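Local coordinates for NikO protein (Streptomyces tendae, PDB 4FQD), which is an enolpyruvyl transferase essential in nikkomycin biosynthesis, related to the MurA enzymes that transfer enolpyruvyl from phosphoenolpyruvate to UDP-N-acetylglucosamine, at residues 266-271 against 295-300; 270-275 against 283-288. The protein carries 4 engineered substitutions. One frame throughout, in Å; residues are numbered along the deposited sequence.

Both contacts start from helix 265-278. Coming from the N-terminal side, the chain runs along this helix, turns back after its end and enters strand 283-286, which lies nearly antiparallel to the helix; interaction 2 closes this short loop. From the strand the chain passes through helix 290-296 to the junction with helix 298-307, where interaction 1 closes the longer loop back onto the first turns of the helix. The two loops do not cross: the strand of interaction 2 falls within the span of interaction 1, and the segments share Thr270 and Trp271. Helix 265-278 is thereby tied to its sheet through 270-275 and to the next helices through 266-271.

Interaction 1: 266-271 against 295-300; sequences IEVVTW and HALAPE
Leu297 reaches across to Val268 and Val269 on helix 265-278, and its two methyl groups do nearly all the touching. Its CG stands anti to the carbonyl carbon (chi1 -70°), which carries the forked end toward the helix. There the fork straddles one methyl: Val269 CG2 lies 3.9 Å from Leu297 CD2 and equally far from Leu297 CD1. Leu297 CD1 also meets the preceding residue of the helix, 4.1 Å from Val268 CB, with Val268 CG1 at a similar distance. The leucine thus lies obliquely over two consecutive valines. Backbones stay well apart, the nearest CA pair being Val269 and Glu300 at 8.2 Å, and no hydrogen bond crosses the gap.

Glu300 adds a looser touch through its aliphatic part, Glu300 CG lying 4.5 Å from Val269 CG2. Its carboxylate is engaged elsewhere: OE2 accepts hydrogen bonds from Phe340 N and Ser343 OG. Away from Leu297, the helix is braced by hydrogen bonds of Thr270 OG1 with Ile266 O and with Tyr438 OH, and of Trp271 NE1 with Glu267 OE2.

Leu297 sits in the short break where helix 290-296 gives way to helix 298-307, as the N-cap residue of the latter, and through it this junction rests on helix 265-278, within the beta/alpha inverse barrel of this EPSP synthase family enzyme. Phe346 of helix 344-351 packs against Ile266, Val269 and Thr270, while Trp271 meets helix 441-447.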
# COMPACT_ATOMS: atom_id res chain seq x y z
N ILE A 266 7.19 -19.52 3.12
CA ILE A 266 5.74 -19.51 2.94
C ILE A 266 5.08 -20.63 3.74
O ILE A 266 3.93 -20.51 4.16
CB ILE A 266 5.34 -19.60 1.46
CG1 ILE A 266 6.16 -18.59 0.64
CG2 ILE A 266 3.86 -19.33 1.28
CD1 ILE A 266 6.01 -17.16 1.10
N GLU A 267 5.80 -21.73 3.95
CA GLU A 267 5.29 -22.81 4.77
C GLU A 267 5.13 -22.34 6.22
O GLU A 267 4.16 -22.70 6.89
CB GLU A 267 6.20 -24.04 4.72
CG GLU A 267 5.65 -25.23 5.49
CD GLU A 267 6.61 -26.40 5.56
OE1 GLU A 267 7.71 -26.30 4.98
OE2 GLU A 267 6.27 -27.42 6.20
N VAL A 268 6.08 -21.54 6.68
CA VAL A 268 6.01 -20.96 8.02
C VAL A 268 4.77 -20.08 8.14
O VAL A 268 4.01 -20.19 9.11
CB VAL A 268 7.26 -20.14 8.35
CG1 VAL A 268 7.08 -19.40 9.68
CG2 VAL A 268 8.49 -21.03 8.40
N VAL A 269 4.57 -19.22 7.15
CA VAL A 269 3.39 -18.36 7.09
C VAL A 269 2.12 -19.20 7.11
O VAL A 269 1.17 -18.89 7.83
CB VAL A 269 3.39 -17.49 5.82
CG1 VAL A 269 2.09 -16.71 5.69
CG2 VAL A 269 4.59 -16.55 5.82
N THR A 270 2.12 -20.27 6.33
CA THR A 270 0.97 -21.16 6.21
C THR A 270 0.59 -21.79 7.55
O THR A 270 -0.58 -21.86 7.90
CB THR A 270 1.23 -22.29 5.19
OG1 THR A 270 1.58 -21.71 3.92
CG2 THR A 270 -0.00 -23.16 5.02
N TRP A 271 1.60 -22.23 8.30
CA TRP A 271 1.35 -22.88 9.59
C TRP A 271 0.94 -21.89 10.67
O TRP A 271 0.16 -22.22 11.56
CB TRP A 271 2.56 -23.70 10.03
CG TRP A 271 2.75 -24.95 9.23
CD1 TRP A 271 3.83 -25.28 8.47
CD2 TRP A 271 1.83 -26.04 9.12
NE1 TRP A 271 3.64 -26.51 7.88
CE2 TRP A 271 2.42 -27.00 8.27
CE3 TRP A 271 0.57 -26.30 9.66
CZ2 TRP A 271 1.79 -28.19 7.94
CZ3 TRP A 271 -0.06 -27.49 9.33
CH2 TRP A 271 0.55 -28.42 8.48
N HIS A 295 13.16 -13.76 10.51
CA HIS A 295 13.78 -12.47 10.23
C HIS A 295 13.60 -12.07 8.77
O HIS A 295 13.45 -10.89 8.45
CB HIS A 295 15.26 -12.48 10.59
CG HIS A 295 15.97 -11.22 10.25
ND1 HIS A 295 16.75 -11.08 9.11
CD2 HIS A 295 16.02 -10.02 10.88
CE1 HIS A 295 17.24 -9.86 9.06
NE2 HIS A 295 16.82 -9.19 10.12
N ALA A 296 13.62 -13.06 7.89
CA ALA A 296 13.39 -12.82 6.47
C ALA A 296 11.93 -12.44 6.23
O ALA A 296 11.61 -11.70 5.30
CB ALA A 296 13.74 -14.06 5.66
N LEU A 297 11.05 -12.95 7.08
CA LEU A 297 9.63 -12.66 7.00
C LEU A 297 9.26 -11.46 7.86
O LEU A 297 8.12 -11.33 8.31
CB LEU A 297 8.81 -13.88 7.43
CG LEU A 297 8.82 -15.08 6.48
CD1 LEU A 297 8.27 -16.31 7.18
CD2 LEU A 297 8.01 -14.77 5.23
N ALA A 298 10.23 -10.58 8.09
CA ALA A 298 10.02 -9.35 8.86
C ALA A 298 8.85 -8.47 8.40
O ALA A 298 8.11 -7.96 9.24
CB ALA A 298 11.32 -8.54 8.95
N PRO A 299 8.68 -8.28 7.07
CA PRO A 299 7.49 -7.54 6.65
C PRO A 299 6.20 -8.25 7.03
O PRO A 299 5.24 -7.60 7.46
CB PRO A 299 7.63 -7.50 5.12
CG PRO A 299 9.09 -7.62 4.88
CD PRO A 299 9.59 -8.55 5.94
N GLU A 300 6.18 -9.57 6.88
CA GLU A 300 5.02 -10.37 7.26
C GLU A 300 4.75 -10.31 8.76
O GLU A 300 3.60 -10.19 9.18
CB GLU A 300 5.20 -11.83 6.83
CG GLU A 300 4.89 -12.11 5.36
CD GLU A 300 6.03 -11.74 4.44
OE1 GLU A 300 7.07 -11.24 4.93
OE2 GLU A 300 5.89 -11.95 3.21

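Interaction 2: 270-275 against 283-288; sequences TWICAG and LRITGP
Ile285 pushes its CD1 methyl against the helix between Trp271 and Ile272, where Ile285 CD1 lies 3.6 Å from Trp271 CB. With CG1 anti to the carbonyl carbon (chi1 -48°) and the chain extended beyond it, this methyl is the leading bump of the strand. Ile285 CD1 also rests on the backbone, 3.8 Å from Ile272 N, and meets Ile272 CG1 at 4.0 Å, the two isoleucine side chains crossing at about a right angle.

Leu283, two residues earlier on the strand, fills the neighbouring hollow. Leu283 CD2 settles between Trp271 O and Gly275 CA, 3.7 Å from each. With no side chain on Gly275, the strand comes close here, and the CA atoms of Gly275 and Leu283 are 5.3 Å apart, against 7.2 Å for Trp271 and Ile285. The indole leads away from the strand beyond its CB; Leu283 CD2 approaches it obliquely, 4.3 Å from Trp271 CE3. Helix and strand run almost antiparallel, at 171°; both methyls meet Trp271, and Leu283 reaches one turn further to Gly275.

The helix thus packs on the strand that follows it, part of the mixed sheet 27-29, 283-286, 317-320 and 311-313 in the inverse barrel. Val28 touches both Trp271 and Ile285. No hydrogen bond joins the two segments: the strand bonds to its sheet neighbours, and Trp271 O accepts from Gly275 N. What holds helix to sheet here is therefore buried hydrocarbon, fitted by shape.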
# COMPACT_ATOMS: atom_id res chain seq x y z
N THR A 270 2.12 -20.27 6.33
CA THR A 270 0.97 -21.16 6.21
C THR A 270 0.59 -21.79 7.55
O THR A 270 -0.58 -21.86 7.90
CB THR A 270 1.23 -22.29 5.19
OG1 THR A 270 1.58 -21.71 3.92
CG2 THR A 270 -0.00 -23.16 5.02
N TRP A 271 1.60 -22.23 8.30
CA TRP A 271 1.35 -22.88 9.59
C TRP A 271 0.94 -21.89 10.67
O TRP A 271 0.16 -22.22 11.56
CB TRP A 271 2.56 -23.70 10.03
CG TRP A 271 2.75 -24.95 9.23
CD1 TRP A 271 3.83 -25.28 8.47
CD2 TRP A 271 1.83 -26.04 9.12
NE1 TRP A 271 3.64 -26.51 7.88
CE2 TRP A 271 2.42 -27.00 8.27
CE3 TRP A 271 0.57 -26.30 9.66
CZ2 TRP A 271 1.79 -28.19 7.94
CZ3 TRP A 271 -0.06 -27.49 9.33
CH2 TRP A 271 0.55 -28.42 8.48
N ILE A 272 1.49 -20.68 10.61
CA ILE A 272 1.10 -19.62 11.53
C ILE A 272 -0.37 -19.27 11.32
O ILE A 272 -1.12 -19.10 12.27
CB ILE A 272 1.98 -18.36 11.36
CG1 ILE A 272 3.42 -18.65 11.80
CG2 ILE A 272 1.41 -17.20 12.15
CD1 ILE A 272 4.37 -17.49 11.57
N CYS A 273 -0.76 -19.17 10.05
CA CYS A 273 -2.15 -18.92 9.69
C CYS A 273 -3.05 -20.04 10.20
O CYS A 273 -4.15 -19.79 10.69
CB CYS A 273 -2.29 -18.77 8.18
SG CYS A 273 -4.00 -18.56 7.60
N ALA A 274 -2.58 -21.27 10.07
CA ALA A 274 -3.34 -22.44 10.50
C ALA A 274 -3.45 -22.50 12.02
O ALA A 274 -4.52 -22.80 12.56
CB ALA A 274 -2.70 -23.71 9.97
N GLY A 275 -2.35 -22.23 12.71
CA GLY A 275 -2.32 -22.27 14.16
C GLY A 275 -3.23 -21.23 14.81
O GLY A 275 -3.87 -21.50 15.82
N LEU A 283 0.31 -23.76 18.56
CA LEU A 283 0.89 -24.68 17.59
C LEU A 283 2.40 -24.49 17.46
O LEU A 283 2.86 -23.43 17.04
CB LEU A 283 0.22 -24.51 16.23
CG LEU A 283 0.61 -25.53 15.16
CD1 LEU A 283 0.11 -26.91 15.54
CD2 LEU A 283 0.08 -25.11 13.80
N ARG A 284 3.15 -25.52 17.81
CA ARG A 284 4.60 -25.47 17.73
C ARG A 284 5.07 -25.80 16.32
O ARG A 284 4.71 -26.84 15.76
CB ARG A 284 5.23 -26.43 18.74
CG ARG A 284 6.49 -25.90 19.40
CD ARG A 284 6.92 -26.80 20.55
NE ARG A 284 7.21 -28.16 20.09
CZ ARG A 284 8.41 -28.58 19.72
NH1 ARG A 284 9.44 -27.76 19.75
NH2 ARG A 284 8.58 -29.83 19.31
N ILE A 285 5.86 -24.90 15.73
CA ILE A 285 6.34 -25.06 14.37
C ILE A 285 7.87 -25.07 14.36
O ILE A 285 8.51 -24.06 14.64
CB ILE A 285 5.84 -23.93 13.46
CG1 ILE A 285 4.33 -23.72 13.65
CG2 ILE A 285 6.17 -24.22 12.01
CD1 ILE A 285 3.82 -22.40 13.12
N THR A 286 8.45 -26.22 14.03
CA THR A 286 9.90 -26.39 14.11
C THR A 286 10.60 -26.33 12.76
O THR A 286 9.98 -26.49 11.71
CB THR A 286 10.28 -27.71 14.80
OG1 THR A 286 9.85 -28.82 14.00
CG2 THR A 286 9.62 -27.81 16.18
N GLY A 287 11.91 -26.10 12.80
CA GLY A 287 12.72 -26.03 11.60
C GLY A 287 14.11 -25.52 11.94
O GLY A 287 14.24 -24.56 12.70
N PRO A 288 15.15 -26.18 11.40
CA PRO A 288 16.54 -25.79 11.70
C PRO A 288 16.85 -24.38 11.22
O PRO A 288 16.87 -24.11 10.02
CB PRO A 288 17.36 -26.82 10.91
CG PRO A 288 16.45 -27.31 9.84
CD PRO A 288 15.08 -27.29 10.45